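PDB 3UFC: putative uncharacterized protein from Pyrococcus furiosus, which binds CRISPR RNA and is a Cas6 paralogue, a putative endoribonuclease-like protein of the CRISPR antiviral defence. Local coordinates for residues Pro16-Asn21 / Ile70-Asp75; Phe20-Glu25 / Ser55-Arg60. All blocks are in the same frame, centred on the assembly; numbering follows the deposited sequence.

Contact 1. Residues Pro16-Asn21 / Ile70-Asp75; sequences PVIPFN and IKILSD
Ile18 and Ile70 face each other as a hydrogen-bonded pair in an antiparallel beta ladder, where the short strand 17-18 forms one edge of a small three-stranded sheet in the N-terminal half of this Cas6-family protein. Two bonds close this pair: Ile70 N to Ile18 O at 2.7 Å, and Ile18 N to Ile70 O, whose donor is tilted 25° from the carbonyl plane. With chi1 at 63°, Ile18 CG1 sits between its own backbone N and carbonyl carbon and lies 3.8 Å from Ile70 CB. Ile18 CG2 instead meets CD1 of Ile72 at 4.0 Å, the two side chains crossing at about a right angle. That same Ile72 CD1 also rests against the Pro16 ring at CG. Val107 of strand 107-116 touches Pro16 and Ile18, and Phe109 touches Ile18 and Ile72. On the other face of the sheet Val17 CG2 lies beside the first carbons of Lys71, whose extended chain then leads off. Past the strand, the Phe20 ring comes obliquely against Ile70, with CD2 3.7 Å from Ile70 CG1. At the other end, Ile72 N donates to Pro16 O at 2.9 Å, nearly in line with the carbonyl bond.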
ATOM      1  N   PRO A  16     -22.349   1.695  -8.528  1.00 46.46           N
ATOM      2  CA  PRO A  16     -22.413   1.409  -7.094  1.00 44.84           C
ATOM      3  C   PRO A  16     -21.655   2.438  -6.261  1.00 41.85           C
ATOM      4  O   PRO A  16     -20.840   3.202  -6.780  1.00 40.98           O
ATOM      5  CB  PRO A  16     -21.788   0.023  -7.001  1.00 45.03           C
ATOM      6  CG  PRO A  16     -20.710   0.105  -8.026  1.00 45.32           C
ATOM      7  CD  PRO A  16     -21.411   0.775  -9.198  1.00 46.41           C
ATOM      8  N   VAL A  17     -21.943   2.455  -4.966  1.00 40.62           N
ATOM      9  CA  VAL A  17     -21.275   3.360  -4.048  1.00 38.63           C
ATOM     10  C   VAL A  17     -20.583   2.487  -3.009  1.00 37.26           C
ATOM     11  O   VAL A  17     -21.238   1.745  -2.282  1.00 36.46           O
ATOM     12  CB  VAL A  17     -22.276   4.300  -3.334  1.00 40.28           C
ATOM     13  CG1 VAL A  17     -21.528   5.248  -2.406  1.00 39.33           C
ATOM     14  CG2 VAL A  17     -23.069   5.092  -4.362  1.00 40.24           C
ATOM     15  N   ILE A  18     -19.258   2.553  -2.964  1.00 35.51           N
ATOM     16  CA  ILE A  18     -18.506   1.759  -2.000  1.00 34.65           C
ATOM     17  C   ILE A  18     -18.090   2.649  -0.836  1.00 32.85           C
ATOM     18  O   ILE A  18     -17.901   3.852  -1.001  1.00 32.99           O
ATOM     19  CB  ILE A  18     -17.217   1.158  -2.620  1.00 33.88           C
ATOM     20  CG1 ILE A  18     -16.272   2.282  -3.058  1.00 33.51           C
ATOM     21  CG2 ILE A  18     -17.572   0.255  -3.785  1.00 33.66           C
ATOM     22  CD1 ILE A  18     -14.913   1.797  -3.565  1.00 34.45           C
ATOM     23  N   PRO A  19     -17.956   2.069   0.361  1.00 32.50           N
ATOM     24  CA  PRO A  19     -17.549   2.876   1.516  1.00 33.93           C
ATOM     25  C   PRO A  19     -16.103   3.336   1.330  1.00 33.84           C
ATOM     26  O   PRO A  19     -15.347   2.716   0.575  1.00 33.46           O
ATOM     27  CB  PRO A  19     -17.719   1.908   2.685  1.00 34.06           C
ATOM     28  CG  PRO A  19     -17.450   0.568   2.055  1.00 34.63           C
ATOM     29  CD  PRO A  19     -18.198   0.668   0.747  1.00 32.42           C
ATOM     30  N   PHE A  20     -15.717   4.421   1.997  1.00 33.72           N
ATOM     31  CA  PHE A  20     -14.352   4.926   1.875  1.00 34.88           C
ATOM     32  C   PHE A  20     -13.330   4.039   2.591  1.00 33.11           C
ATOM     33  O   PHE A  20     -12.221   3.842   2.099  1.00 33.55           O
ATOM     34  CB  PHE A  20     -14.194   6.329   2.483  1.00 38.45           C
ATOM     35  CG  PHE A  20     -15.162   7.355   1.974  1.00 43.60           C
ATOM     36  CD1 PHE A  20     -16.325   7.646   2.687  1.00 46.62           C
ATOM     37  CD2 PHE A  20     -14.875   8.096   0.831  1.00 46.48           C
ATOM     38  CE1 PHE A  20     -17.183   8.666   2.278  1.00 47.05           C
ATOM     39  CE2 PHE A  20     -15.728   9.119   0.410  1.00 47.36           C
ATOM     40  CZ  PHE A  20     -16.883   9.405   1.136  1.00 47.87           C
ATOM     41  N   ASN A  21     -13.710   3.523   3.758  1.00 31.52           N
ATOM     42  CA  ASN A  21     -12.815   2.721   4.600  1.00 31.07           C
ATOM     43  C   ASN A  21     -12.885   1.208   4.413  1.00 30.19           C
ATOM     44  O   ASN A  21     -13.309   0.485   5.315  1.00 31.18           O
ATOM     45  CB  ASN A  21     -13.100   3.065   6.067  1.00 33.02           C
ATOM     46  CG  ASN A  21     -13.193   4.561   6.302  1.00 33.13           C
ATOM     47  OD1 ASN A  21     -12.199   5.280   6.220  1.00 34.24           O
ATOM     48  ND2 ASN A  21     -14.401   5.041   6.583  1.00 37.84           N
ATOM     49  N   ILE A  70     -17.667   6.269  -2.068  1.00 46.98           N
ATOM     50  CA  ILE A  70     -17.199   6.616  -3.403  1.00 44.68           C
ATOM     51  C   ILE A  70     -18.158   6.049  -4.444  1.00 43.64           C
ATOM     52  O   ILE A  70     -18.419   4.846  -4.464  1.00 43.64           O
ATOM     53  CB  ILE A  70     -15.789   6.035  -3.663  1.00 43.96           C
ATOM     54  CG1 ILE A  70     -14.845   6.424  -2.523  1.00 43.34           C
ATOM     55  CG2 ILE A  70     -15.248   6.555  -4.983  1.00 42.45           C
ATOM     56  CD1 ILE A  70     -13.480   5.758  -2.598  1.00 42.74           C
ATOM     57  N   LYS A  71     -18.692   6.918  -5.296  1.00 43.58           N
ATOM     58  CA  LYS A  71     -19.612   6.479  -6.339  1.00 43.23           C
ATOM     59  C   LYS A  71     -18.818   6.170  -7.601  1.00 41.62           C
ATOM     60  O   LYS A  71     -18.172   7.048  -8.174  1.00 41.27           O
ATOM     61  CB  LYS A  71     -20.654   7.558  -6.633  1.00 44.27           C
ATOM     62  CG  LYS A  71     -21.698   7.127  -7.652  1.00 47.45           C
ATOM     63  CD  LYS A  71     -22.712   8.230  -7.911  1.00 49.39           C
ATOM     64  CE  LYS A  71     -23.758   7.791  -8.923  1.00 51.24           C
ATOM     65  NZ  LYS A  71     -24.783   8.852  -9.151  1.00 52.00           N
ATOM     66  N   ILE A  72     -18.867   4.911  -8.019  1.00 42.18           N
ATOM     67  CA  ILE A  72     -18.150   4.452  -9.205  1.00 41.32           C
ATOM     68  C   ILE A  72     -18.905   4.810 -10.483  1.00 42.47           C
ATOM     69  O   ILE A  72     -20.013   4.328 -10.712  1.00 43.00           O
ATOM     70  CB  ILE A  72     -17.948   2.926  -9.146  1.00 39.91           C
ATOM     71  CG1 ILE A  72     -17.119   2.573  -7.909  1.00 38.59           C
ATOM     72  CG2 ILE A  72     -17.267   2.436 -10.418  1.00 40.50           C
ATOM     73  CD1 ILE A  72     -17.022   1.096  -7.630  1.00 40.61           C
ATOM     74  N   LEU A  73     -18.298   5.651 -11.313  1.00 42.97           N
ATOM     75  CA  LEU A  73     -18.917   6.080 -12.563  1.00 45.03           C
ATOM     76  C   LEU A  73     -18.207   5.488 -13.776  1.00 46.00           C
ATOM     77  O   LEU A  73     -18.291   6.035 -14.877  1.00 47.70           O
ATOM     78  CB  LEU A  73     -18.891   7.608 -12.664  1.00 45.46           C
ATOM     79  CG  LEU A  73     -19.517   8.414 -11.522  1.00 45.50           C
ATOM     80  CD1 LEU A  73     -19.281   9.892 -11.771  1.00 46.49           C
ATOM     81  CD2 LEU A  73     -21.002   8.116 -11.416  1.00 45.56           C
ATOM     82  N   SER A  74     -17.512   4.373 -13.577  1.00 45.40           N
ATOM     83  CA  SER A  74     -16.788   3.729 -14.666  1.00 44.67           C
ATOM     84  C   SER A  74     -16.424   2.283 -14.352  1.00 43.05           C
ATOM     85  O   SER A  74     -16.298   1.904 -13.189  1.00 42.09           O
ATOM     86  CB  SER A  74     -15.510   4.514 -14.969  1.00 46.53           C
ATOM     87  OG  SER A  74     -14.687   3.816 -15.886  1.00 50.53           O
ATOM     88  N   ASP A  75     -16.252   1.483 -15.401  1.00 41.36           N
ATOM     89  CA  ASP A  75     -15.879   0.079 -15.251  1.00 41.11           C
ATOM     90  C   ASP A  75     -14.362  -0.071 -15.242  1.00 40.10           C
ATOM     91  O   ASP A  75     -13.843  -1.168 -15.070  1.00 41.97           O
ATOM     92  CB  ASP A  75     -16.469  -0.750 -16.395  1.00 41.62           C
ATOM     93  CG  ASP A  75     -17.932  -1.075 -16.186  1.00 41.53           C
ATOM     94  OD1 ASP A  75     -18.623  -1.372 -17.180  1.00 41.82           O
ATOM     95  OD2 ASP A  75     -18.390  -1.047 -15.024  1.00 42.23           O
TER

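Contact 2. Residues Phe20-Glu25 / Ser55-Arg60; sequences FNYNYE and SRIIIR
The turn leading into helix 23-37, the first helix of an N-terminal half whose beta-alpha-beta-beta-alpha-beta order fits the ferredoxin-like fold, is tied to residues 56-57 in the broken strand 53-59 by Arg56 and a sandwiched Tyr22. Arg56 reaches Phe20 O end-on with two nitrogens, NH2 at 2.9 Å and NH1 at 3.0 Å, the oxygen lying close to the guanidinium plane. NH1 also donates to Asn23 OD1 at 2.8 Å, a more bent bond, although amide and guanidinium are nearly coplanar. Bends at chi2 (-80°) and chi3 (-69°) fold the arginine back over Tyr22, so that its guanidinium lies flat against the ring, the planes 7° apart, with NH1 over the ring face near the rim and Tyr22 OH against one face of the guanidinium, over its centre. The opposite face of the ring takes Ile57 CD1 in a CH-pi contact, 3.9 Å from the ring centroid. Tyr22 OH accepts a bond from Ile57 N at 2.8 Å and also pairs with a water that donates to Ile57 O, so the buried hydroxyl is held to Ile57 both directly and through solvent. A second water weakly bridges Asn23 ND2 and Ser55 O. Asn23 ND2 also bonds to Leu232 O, Ile104 of strand 101-104 touches both Tyr22 and Ile57, and strand 77-83 pairs with strand 53-59 alongside.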
ATOM      1  N   PHE A  20     -15.717   4.421   1.997  1.00 33.72           N
ATOM      2  CA  PHE A  20     -14.352   4.926   1.875  1.00 34.88           C
ATOM      3  C   PHE A  20     -13.330   4.039   2.591  1.00 33.11           C
ATOM      4  O   PHE A  20     -12.221   3.842   2.099  1.00 33.55           O
ATOM      5  CB  PHE A  20     -14.194   6.329   2.483  1.00 38.45           C
ATOM      6  CG  PHE A  20     -15.162   7.355   1.974  1.00 43.60           C
ATOM      7  CD1 PHE A  20     -16.325   7.646   2.687  1.00 46.62           C
ATOM      8  CD2 PHE A  20     -14.875   8.096   0.831  1.00 46.48           C
ATOM      9  CE1 PHE A  20     -17.183   8.666   2.278  1.00 47.05           C
ATOM     10  CE2 PHE A  20     -15.728   9.119   0.410  1.00 47.36           C
ATOM     11  CZ  PHE A  20     -16.883   9.405   1.136  1.00 47.87           C
ATOM     12  N   ASN A  21     -13.710   3.523   3.758  1.00 31.52           N
ATOM     13  CA  ASN A  21     -12.815   2.721   4.600  1.00 31.07           C
ATOM     14  C   ASN A  21     -12.885   1.208   4.413  1.00 30.19           C
ATOM     15  O   ASN A  21     -13.309   0.485   5.315  1.00 31.18           O
ATOM     16  CB  ASN A  21     -13.100   3.065   6.067  1.00 33.02           C
ATOM     17  CG  ASN A  21     -13.193   4.561   6.302  1.00 33.13           C
ATOM     18  OD1 ASN A  21     -12.199   5.280   6.220  1.00 34.24           O
ATOM     19  ND2 ASN A  21     -14.401   5.041   6.583  1.00 37.84           N
ATOM     20  N   TYR A  22     -12.423   0.724   3.263  1.00 27.59           N
ATOM     21  CA  TYR A  22     -12.475  -0.706   2.965  1.00 27.24           C
ATOM     22  C   TYR A  22     -11.160  -1.459   3.156  1.00 26.20           C
ATOM     23  O   TYR A  22     -11.102  -2.668   2.929  1.00 24.94           O
ATOM     24  CB  TYR A  22     -12.952  -0.896   1.520  1.00 25.63           C
ATOM     25  CG  TYR A  22     -12.114  -0.127   0.525  1.00 25.36           C
ATOM     26  CD1 TYR A  22     -10.829  -0.555   0.182  1.00 26.20           C
ATOM     27  CD2 TYR A  22     -12.578   1.065  -0.022  1.00 25.40           C
ATOM     28  CE1 TYR A  22     -10.026   0.194  -0.684  1.00 23.80           C
ATOM     29  CE2 TYR A  22     -11.786   1.818  -0.884  1.00 25.47           C
ATOM     30  CZ  TYR A  22     -10.514   1.381  -1.210  1.00 23.70           C
ATOM     31  OH  TYR A  22      -9.728   2.147  -2.042  1.00 22.74           O
ATOM     32  N   ASN A  23     -10.112  -0.761   3.580  1.00 26.64           N
ATOM     33  CA  ASN A  23      -8.809  -1.408   3.732  1.00 25.46           C
ATOM     34  C   ASN A  23      -8.755  -2.751   4.444  1.00 25.35           C
ATOM     35  O   ASN A  23      -8.249  -3.722   3.887  1.00 25.62           O
ATOM     36  CB  ASN A  23      -7.808  -0.451   4.376  1.00 23.44           C
ATOM     37  CG  ASN A  23      -7.314   0.592   3.406  1.00 24.13           C
ATOM     38  OD1 ASN A  23      -8.029   1.535   3.075  1.00 26.15           O
ATOM     39  ND2 ASN A  23      -6.087   0.414   2.919  1.00 22.62           N
ATOM     40  N   TYR A  24      -9.272  -2.833   5.664  1.00 26.53           N
ATOM     41  CA  TYR A  24      -9.201  -4.099   6.382  1.00 27.59           C
ATOM     42  C   TYR A  24      -9.992  -5.215   5.709  1.00 26.48           C
ATOM     43  O   TYR A  24      -9.563  -6.370   5.712  1.00 26.29           O
ATOM     44  CB  TYR A  24      -9.682  -3.940   7.827  1.00 29.76           C
ATOM     45  CG  TYR A  24      -9.340  -5.134   8.681  1.00 32.79           C
ATOM     46  CD1 TYR A  24      -8.014  -5.431   8.990  1.00 36.57           C
ATOM     47  CD2 TYR A  24     -10.334  -5.977   9.168  1.00 37.39           C
ATOM     48  CE1 TYR A  24      -7.685  -6.540   9.765  1.00 39.46           C
ATOM     49  CE2 TYR A  24     -10.016  -7.091   9.947  1.00 40.19           C
ATOM     50  CZ  TYR A  24      -8.691  -7.364  10.240  1.00 41.21           C
ATOM     51  OH  TYR A  24      -8.369  -8.457  11.014  1.00 44.90           O
ATOM     52  N   GLU A  25     -11.144  -4.873   5.142  1.00 26.39           N
ATOM     53  CA  GLU A  25     -11.977  -5.862   4.463  1.00 27.38           C
ATOM     54  C   GLU A  25     -11.272  -6.394   3.211  1.00 25.80           C
ATOM     55  O   GLU A  25     -11.288  -7.593   2.941  1.00 25.17           O
ATOM     56  CB  GLU A  25     -13.326  -5.246   4.076  1.00 28.98           C
ATOM     57  CG  GLU A  25     -14.304  -6.263   3.501  1.00 35.13           C
ATOM     58  CD  GLU A  25     -15.668  -5.673   3.182  1.00 38.82           C
ATOM     59  OE1 GLU A  25     -16.580  -6.457   2.842  1.00 40.05           O
ATOM     60  OE2 GLU A  25     -15.829  -4.434   3.263  1.00 39.64           O
ATOM     61  N   SER A  55      -2.336  -0.955  -3.306  1.00 22.43           N
ATOM     62  CA  SER A  55      -2.871   0.383  -3.488  1.00 21.96           C
ATOM     63  C   SER A  55      -4.317   0.508  -3.043  1.00 21.75           C
ATOM     64  O   SER A  55      -4.952  -0.457  -2.619  1.00 20.78           O
ATOM     65  CB  SER A  55      -2.820   0.756  -4.965  1.00 25.10           C
ATOM     66  OG  SER A  55      -3.821   0.034  -5.681  1.00 24.90           O
ATOM     67  N   ARG A  56      -4.822   1.727  -3.143  1.00 20.37           N
ATOM     68  CA  ARG A  56      -6.215   1.982  -2.853  1.00 23.42           C
ATOM     69  C   ARG A  56      -6.870   1.571  -4.179  1.00 25.31           C
ATOM     70  O   ARG A  56      -6.183   1.423  -5.198  1.00 22.16           O
ATOM     71  CB  ARG A  56      -6.431   3.472  -2.576  1.00 24.80           C
ATOM     72  CG  ARG A  56      -5.957   3.927  -1.188  1.00 23.71           C
ATOM     73  CD  ARG A  56      -6.983   3.581  -0.114  1.00 23.31           C
ATOM     74  NE  ARG A  56      -8.183   4.397  -0.259  1.00 23.86           N
ATOM     75  CZ  ARG A  56      -9.329   4.181   0.377  1.00 20.82           C
ATOM     76  NH1 ARG A  56      -9.446   3.165   1.220  1.00 23.80           N
ATOM     77  NH2 ARG A  56     -10.368   4.973   0.150  1.00 21.46           N
ATOM     78  N   ILE A  57      -8.177   1.357  -4.177  1.00 25.38           N
ATOM     79  CA  ILE A  57      -8.845   0.980  -5.416  1.00 26.52           C
ATOM     80  C   ILE A  57      -8.810   2.226  -6.307  1.00 27.15           C
ATOM     81  O   ILE A  57      -9.324   3.279  -5.932  1.00 26.83           O
ATOM     82  CB  ILE A  57     -10.307   0.535  -5.142  1.00 27.05           C
ATOM     83  CG1 ILE A  57     -10.307  -0.733  -4.281  1.00 26.96           C
ATOM     84  CG2 ILE A  57     -11.033   0.273  -6.455  1.00 28.76           C
ATOM     85  CD1 ILE A  57     -11.693  -1.171  -3.804  1.00 27.12           C
ATOM     86  N   ILE A  58      -8.174   2.110  -7.469  1.00 27.60           N
ATOM     87  CA  ILE A  58      -8.054   3.233  -8.397  1.00 28.97           C
ATOM     88  C   ILE A  58      -9.207   3.224  -9.400  1.00 29.78           C
ATOM     89  O   ILE A  58      -9.307   2.335 -10.244  1.00 29.30           O
ATOM     90  CB  ILE A  58      -6.703   3.177  -9.154  1.00 31.29           C
ATOM     91  CG1 ILE A  58      -5.551   3.069  -8.148  1.00 30.27           C
ATOM     92  CG2 ILE A  58      -6.527   4.423 -10.019  1.00 31.60           C
ATOM     93  CD1 ILE A  58      -5.451   4.240  -7.203  1.00 32.76           C
ATOM     94  N   ILE A  59     -10.069   4.227  -9.292  1.00 31.35           N
ATOM     95  CA  ILE A  59     -11.242   4.361 -10.149  1.00 34.65           C
ATOM     96  C   ILE A  59     -11.085   5.547 -11.106  1.00 36.82           C
ATOM     97  O   ILE A  59     -10.979   6.694 -10.676  1.00 36.50           O
ATOM     98  CB  ILE A  59     -12.492   4.549  -9.271  1.00 34.21           C
ATOM     99  CG1 ILE A  59     -12.573   3.401  -8.257  1.00 33.06           C
ATOM    100  CG2 ILE A  59     -13.743   4.582 -10.132  1.00 36.39           C
ATOM    101  CD1 ILE A  59     -13.506   3.651  -7.099  1.00 32.87           C
ATOM    102  N   ARG A  60     -11.069   5.262 -12.407  1.00 40.55           N
ATOM    103  CA  ARG A  60     -10.898   6.300 -13.425  1.00 43.98           C
ATOM    104  C   ARG A  60     -11.880   7.466 -13.295  1.00 44.95           C
ATOM    105  O   ARG A  60     -11.481   8.629 -13.368  1.00 44.46           O
ATOM    106  CB  ARG A  60     -11.013   5.688 -14.823  1.00 47.37           C
ATOM    107  CG  ARG A  60     -10.789   6.683 -15.955  1.00 53.25           C
ATOM    108  CD  ARG A  60     -11.025   6.037 -17.309  1.00 58.28           C
ATOM    109  NE  ARG A  60     -10.978   7.010 -18.397  1.00 62.83           N
ATOM    110  CZ  ARG A  60     -11.236   6.720 -19.670  1.00 64.71           C
ATOM    111  NH1 ARG A  60     -11.557   5.480 -20.016  1.00 65.44           N
ATOM    112  NH2 ARG A  60     -11.179   7.670 -20.594  1.00 66.10           N
TER
HETATM  113  O   HOH W   1     -10.598   4.018  -3.505  1.00 28.37           O
HETATM  114  O   HOH W   2      -5.269   0.762   0.084  1.00 29.24           O

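Both contacts start from one run of chain, strand 17-18 passing into helix 23-37, and share Phe20: its ring packs in contact 1 while its carbonyl oxygen serves contact 2. Contact 1 lies farther out, its centre about 19 Å from the chain centre against 10 Å, and is only partly buried; it joins two strands by regular backbone bonds and aliphatic packing. Contact 2 is buried and joins a helix start to a strand at the edge of the five-stranded sheet, through a guanidinium, an amide, a phenol and backbone atoms, with waters and one CH-pi contact. They meet at Ile59, whose CD1 lies 3.9 Å from Ile72 CG1, so side chains of the small sheet touch those of the large one here.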